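Local coordinates for protein putative aspartyl-tRNA synthetase (Leishmania major, PDB 6OD8) that probably joins L-aspartate to its cognate tRNA(Asp) at the expense of ATP, as a class II aminoacyl-tRNA synthetase, at residues 84-98 with 135-149. Numbering follows the deposited sequence. Where two conformers were deposited one is given.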
loop_
_atom_site.group_PDB
_atom_site.type_symbol
_atom_site.label_atom_id
_atom_site.label_comp_id
_atom_site.label_asym_id
_atom_site.label_seq_id
_atom_site.Cartn_x
_atom_site.Cartn_y
_atom_site.Cartn_z
ATOM N N LEU A 84 37.360 -7.863 2.023
ATOM C CA LEU A 84 37.598 -6.862 3.048
ATOM C C LEU A 84 38.649 -7.286 4.071
ATOM O O LEU A 84 39.089 -6.443 4.861
ATOM C CB LEU A 84 36.282 -6.506 3.756
ATOM C CG LEU A 84 35.219 -5.803 2.895
ATOM C CD1 LEU A 84 33.994 -5.421 3.727
ATOM C CD2 LEU A 84 35.761 -4.575 2.185
ATOM N N VAL A 85 39.078 -8.554 4.068
ATOM C CA VAL A 85 40.087 -8.994 5.025
ATOM C C VAL A 85 41.377 -8.217 4.797
ATOM O O VAL A 85 41.782 -7.963 3.651
ATOM C CB VAL A 85 40.334 -10.511 4.914
ATOM C CG1 VAL A 85 41.347 -10.973 5.957
ATOM C CG2 VAL A 85 39.036 -11.290 5.046
ATOM N N ASP A 86 42.027 -7.833 5.897
ATOM C CA ASP A 86 43.259 -7.045 5.913
ATOM C C ASP A 86 43.085 -5.656 5.301
ATOM O O ASP A 86 44.080 -4.972 5.030
ATOM C CB ASP A 86 44.405 -7.785 5.211
ATOM C CG ASP A 86 44.605 -9.187 5.746
ATOM O OD1 ASP A 86 44.209 -9.439 6.906
ATOM O OD2 ASP A 86 45.154 -10.037 5.010
ATOM N N LYS A 87 41.855 -5.221 5.059
ATOM C CA LYS A 87 41.624 -3.856 4.619
ATOM C C LYS A 87 41.193 -3.018 5.816
ATOM O O LYS A 87 40.533 -3.514 6.732
ATOM C CB LYS A 87 40.563 -3.796 3.515
ATOM C CG LYS A 87 40.757 -4.803 2.380
ATOM C CD LYS A 87 41.739 -4.321 1.343
ATOM C CE LYS A 87 41.759 -5.232 0.119
ATOM N NZ LYS A 87 42.408 -6.553 0.374
ATOM N N THR A 88 41.590 -1.746 5.817
ATOM C CA THR A 88 41.099 -0.788 6.800
ATOM C C THR A 88 39.919 -0.053 6.184
ATOM O O THR A 88 40.058 0.531 5.105
ATOM C CB THR A 88 42.187 0.203 7.212
ATOM O OG1 THR A 88 43.237 -0.487 7.895
ATOM C CG2 THR A 88 41.604 1.249 8.131
ATOM N N VAL A 89 38.755 -0.096 6.853
ATOM C CA VAL A 89 37.515 0.427 6.283
ATOM C C VAL A 89 36.841 1.386 7.260
ATOM O O VAL A 89 37.161 1.445 8.447
ATOM C CB VAL A 89 36.529 -0.699 5.895
ATOM C CG1 VAL A 89 37.135 -1.601 4.832
ATOM C CG2 VAL A 89 36.163 -1.500 7.120
ATOM N N LEU A 90 35.871 2.125 6.734
ATOM C CA LEU A 90 35.087 3.090 7.498
ATOM C C LEU A 90 33.692 2.528 7.694
ATOM O O LEU A 90 32.990 2.269 6.716
ATOM C CB LEU A 90 35.014 4.430 6.765
ATOM C CG LEU A 90 34.124 5.493 7.405
ATOM C CD1 LEU A 90 34.706 5.937 8.741
ATOM C CD2 LEU A 90 33.976 6.663 6.451
ATOM N N ILE A 91 33.293 2.362 8.948
ATOM C CA ILE A 91 31.992 1.802 9.289
ATOM C C ILE A 91 31.271 2.774 10.212
ATOM O O ILE A 91 31.885 3.390 11.089
ATOM C CB ILE A 91 32.139 0.419 9.959
ATOM C CG1 ILE A 91 33.003 -0.504 9.095
ATOM C CG2 ILE A 91 30.778 -0.216 10.195
ATOM C CD1 ILE A 91 33.894 -1.429 9.906
ATOM N N ARG A 92 29.958 2.904 10.013
ATOM C CA ARG A 92 29.094 3.616 10.946
ATOM C C ARG A 92 28.206 2.591 11.644
ATOM O O ARG A 92 27.522 1.808 10.977
ATOM C CB ARG A 92 28.252 4.660 10.210
ATOM C CG ARG A 92 27.389 5.494 11.126
ATOM C CD ARG A 92 26.848 6.684 10.356
ATOM N NE ARG A 92 27.947 7.567 9.939
ATOM C CZ ARG A 92 27.800 8.643 9.166
ATOM N NH1 ARG A 92 26.590 8.971 8.719
ATOM N NH2 ARG A 92 28.866 9.390 8.840
ATOM N N ALA A 93 28.224 2.577 12.979
ATOM C CA ALA A 93 27.526 1.527 13.704
ATOM C C ALA A 93 27.098 2.016 15.082
ATOM O O ALA A 93 27.601 3.019 15.600
ATOM C CB ALA A 93 28.415 0.277 13.855
ATOM N N ARG A 94 26.180 1.245 15.672
ATOM C CA ARG A 94 25.780 1.371 17.069
ATOM C C ARG A 94 26.789 0.706 17.990
ATOM O O ARG A 94 27.299 -0.374 17.693
ATOM C CB ARG A 94 24.418 0.702 17.295
ATOM C CG ARG A 94 23.265 1.414 16.645
ATOM C CD ARG A 94 22.543 2.294 17.635
ATOM N NE ARG A 94 21.299 2.810 17.059
ATOM C CZ ARG A 94 20.705 3.931 17.457
ATOM N NH1 ARG A 94 21.230 4.654 18.434
ATOM N NH2 ARG A 94 19.569 4.314 16.891
ATOM N N VAL A 95 27.037 1.331 19.133
ATOM C CA VAL A 95 27.839 0.729 20.195
ATOM C C VAL A 95 26.888 -0.117 21.041
ATOM O O VAL A 95 26.102 0.413 21.826
ATOM C CB VAL A 95 28.546 1.792 21.033
ATOM C CG1 VAL A 95 29.342 1.151 22.157
ATOM C CG2 VAL A 95 29.456 2.678 20.145
ATOM N N SER A 96 26.948 -1.442 20.879
ATOM C CA SER A 96 26.109 -2.309 21.707
ATOM C C SER A 96 26.661 -2.417 23.117
ATOM O O SER A 96 25.917 -2.295 24.099
ATOM C CB SER A 96 26.005 -3.713 21.103
ATOM O OG SER A 96 25.147 -3.740 19.987
ATOM N N THR A 97 27.949 -2.730 23.227
ATOM C CA THR A 97 28.647 -2.819 24.495
ATOM C C THR A 97 30.029 -2.210 24.310
ATOM O O THR A 97 30.543 -2.120 23.188
ATOM C CB THR A 97 28.792 -4.264 24.987
ATOM O OG1 THR A 97 29.603 -4.995 24.056
ATOM C CG2 THR A 97 27.429 -4.944 25.123
ATOM N N THR A 98 30.633 -1.810 25.423
ATOM C CA THR A 98 32.003 -1.324 25.368
ATOM C C THR A 98 32.593 -1.397 26.763
ATOM O O THR A 98 31.902 -1.133 27.749
ATOM C CB THR A 98 32.089 0.109 24.814
ATOM O OG1 THR A 98 33.468 0.493 24.699
ATOM C CG2 THR A 98 31.356 1.084 25.732
ATOM N N GLY A 135 36.292 3.129 26.050
ATOM C CA GLY A 135 35.676 2.529 27.219
ATOM C C GLY A 135 34.517 3.322 27.789
ATOM O O GLY A 135 33.647 2.742 28.444
ATOM N N GLN A 136 34.472 4.635 27.550
ATOM C CA GLN A 136 33.448 5.476 28.161
ATOM C C GLN A 136 32.342 5.922 27.203
ATOM O O GLN A 136 31.457 6.676 27.624
ATOM C CB GLN A 136 34.103 6.703 28.826
ATOM C CG GLN A 136 34.820 7.667 27.877
ATOM C CD GLN A 136 33.854 8.595 27.155
ATOM O OE1 GLN A 136 33.114 9.352 27.792
ATOM N NE2 GLN A 136 33.832 8.514 25.822
ATOM N N ILE A 137 32.364 5.500 25.933
ATOM C CA ILE A 137 31.269 5.838 25.029
ATOM C C ILE A 137 29.982 5.228 25.571
ATOM O O ILE A 137 29.965 4.080 26.029
ATOM C CB ILE A 137 31.562 5.347 23.600
ATOM C CG1 ILE A 137 32.875 5.959 23.095
ATOM C CG2 ILE A 137 30.424 5.689 22.641
ATOM C CD1 ILE A 137 33.312 5.504 21.714
ATOM N N ALA A 138 28.903 6.003 25.548
ATOM C CA ALA A 138 27.615 5.486 26.009
ATOM C C ALA A 138 27.081 4.459 25.020
ATOM O O ALA A 138 27.136 4.664 23.803
ATOM C CB ALA A 138 26.607 6.625 26.171
ATOM N N THR A 139 26.563 3.338 25.539
ATOM C CA THR A 139 25.965 2.368 24.632
ATOM C C THR A 139 24.790 3.012 23.907
ATOM O O THR A 139 24.135 3.927 24.423
ATOM C CB THR A 139 25.503 1.107 25.374
ATOM O OG1 THR A 139 24.468 1.450 26.284
ATOM C CG2 THR A 139 26.668 0.489 26.154
ATOM N N GLU A 140 24.563 2.545 22.680
ATOM C CA GLU A 140 23.614 3.031 21.681
ATOM C C GLU A 140 24.106 4.306 20.974
ATOM O O GLU A 140 23.448 4.755 20.035
ATOM C CB GLU A 140 22.194 3.260 22.246
ATOM C CG GLU A 140 21.598 1.959 22.799
ATOM C CD GLU A 140 21.601 0.886 21.740
ATOM O OE1 GLU A 140 20.887 1.062 20.722
ATOM O OE2 GLU A 140 22.359 -0.101 21.890
ATOM N N SER A 141 25.240 4.888 21.371
ATOM C CA SER A 141 25.835 5.929 20.548
ATOM C C SER A 141 26.114 5.358 19.164
ATOM O O SER A 141 26.311 4.153 18.999
ATOM C CB SER A 141 27.140 6.447 21.160
ATOM O OG SER A 141 26.945 6.978 22.455
ATOM N N ILE A 142 26.120 6.226 18.159
ATOM C CA ILE A 142 26.506 5.833 16.814
ATOM C C ILE A 142 27.903 6.381 16.553
ATOM O O ILE A 142 28.181 7.555 16.813
ATOM C CB ILE A 142 25.490 6.328 15.777
ATOM C CG1 ILE A 142 24.160 5.592 15.983
ATOM C CG2 ILE A 142 26.025 6.097 14.377
ATOM C CD1 ILE A 142 23.018 6.170 15.187
ATOM N N VAL A 143 28.798 5.511 16.075
ATOM C CA VAL A 143 30.201 5.872 15.896
ATOM C C VAL A 143 30.608 5.654 14.447
ATOM O O VAL A 143 30.067 4.788 13.760
ATOM C CB VAL A 143 31.129 5.062 16.832
ATOM C CG1 VAL A 143 30.955 5.481 18.284
ATOM C CG2 VAL A 143 30.913 3.557 16.653
ATOM N N ASP A 144 31.563 6.467 13.977
ATOM C CA ASP A 144 32.304 6.205 12.753
ATOM C C ASP A 144 33.640 5.621 13.176
ATOM O O ASP A 144 34.391 6.274 13.903
ATOM C CB ASP A 144 32.544 7.485 11.945
ATOM C CG ASP A 144 31.387 7.847 11.045
ATOM O OD1 ASP A 144 30.570 6.963 10.720
ATOM O OD2 ASP A 144 31.306 9.027 10.650
ATOM N N VAL A 145 33.937 4.406 12.742
ATOM C CA VAL A 145 35.177 3.727 13.102
ATOM C C VAL A 145 35.969 3.467 11.829
ATOM O O VAL A 145 35.401 3.026 10.823
ATOM C CB VAL A 145 34.893 2.416 13.859
ATOM C CG1 VAL A 145 36.165 1.614 14.058
ATOM C CG2 VAL A 145 34.240 2.716 15.198
ATOM N N GLU A 146 37.263 3.781 11.861
ATOM C CA GLU A 146 38.221 3.311 10.871
ATOM C C GLU A 146 38.928 2.104 11.474
ATOM O O GLU A 146 39.541 2.222 12.538
ATOM C CB GLU A 146 39.218 4.418 10.521
ATOM C CG GLU A 146 40.388 3.969 9.689
ATOM C CD GLU A 146 41.245 5.131 9.200
ATOM O OE1 GLU A 146 42.366 5.317 9.725
ATOM O OE2 GLU A 146 40.788 5.859 8.290
ATOM N N ALA A 147 38.825 0.946 10.820
ATOM C CA ALA A 147 39.328 -0.269 11.453
ATOM C C ALA A 147 39.720 -1.297 10.410
ATOM O O ALA A 147 39.101 -1.383 9.347
ATOM C CB ALA A 147 38.286 -0.889 12.392
ATOM N N THR A 148 40.718 -2.114 10.758
ATOM C CA THR A 148 41.156 -3.211 9.909
ATOM C C THR A 148 40.322 -4.463 10.169
ATOM O O THR A 148 40.095 -4.846 11.326
ATOM C CB THR A 148 42.638 -3.499 10.126
ATOM O OG1 THR A 148 43.372 -2.272 10.012
ATOM C CG2 THR A 148 43.148 -4.461 9.053
ATOM N N VAL A 149 39.862 -5.088 9.088
ATOM C CA VAL A 149 39.100 -6.332 9.173
ATOM C C VAL A 149 40.089 -7.485 9.250
ATOM O O VAL A 149 40.811 -7.765 8.289
ATOM C CB VAL A 149 38.151 -6.503 7.983
ATOM C CG1 VAL A 149 37.413 -7.828 8.099
ATOM C CG2 VAL A 149 37.166 -5.349 7.908
HETATM O O HOH W 1 23.230 -1.685 23.686
#
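Strand 88-98 pairs antiparallel with strand 142-149; the hydrogen-bonded pairs are Val89 with Ala147, Ile91 with Val145 and Ala93 with Val143. Beyond them, Val95 N binds Ser141 O, and Glu140 N returns a nearly straight bond to Val95 O (176°). Together the two bonds hold the type II turn Ala138-Ser141 against the strand. On the face carrying Thr88, Leu90, Arg92 and Arg94, polar groups carry much of the contact. Arg92 and Asp144 lie alongside each other in a side-on salt bridge. Arg92 NE meets Asp144 OD1 at 2.8 Å, in the guanidinium plane, and Arg92 NH2 reaches the syn lone pair of Asp144 OD2 at 3.1 Å. The Arg92 chain leaves with CG anti to the backbone N (chi1 -177°) and bends at chi3 to bring NE to the carboxylate. Arg94 is bent at chi2, and its NH1 binds the backbone Glu140 O at 2.7 Å. In the conformer given, Ile142 touches Arg92 CG with CG2 and sets CD1 over the centre of one face of the Arg94 guanidinium. The Arg92, Arg94 and Ile142 end of this face meets the second subunit, whose Asp286 forms a salt bridge with Arg94. At the other end, the hydroxyls of Thr88 and Thr148 are hydrogen-bonded (OG1 to OG1, 2.8 Å). Val95 points toward the other segment, where CG2 packs across Val143 CG1 (3.7 Å) and meets Ile137 CG2. The pairing belongs to the curled sheet of the OB-fold domain, which probably binds the tRNA anticodon, as in related AspRS enzymes. Strand 104-111 flanks 88-98, with a classic beta bulge at Ser96 and Thr97 facing Val108. Strands 164-168 and 170-173 pair with 142-151, and Ile91, Val145 and Val149 pack on 164-168.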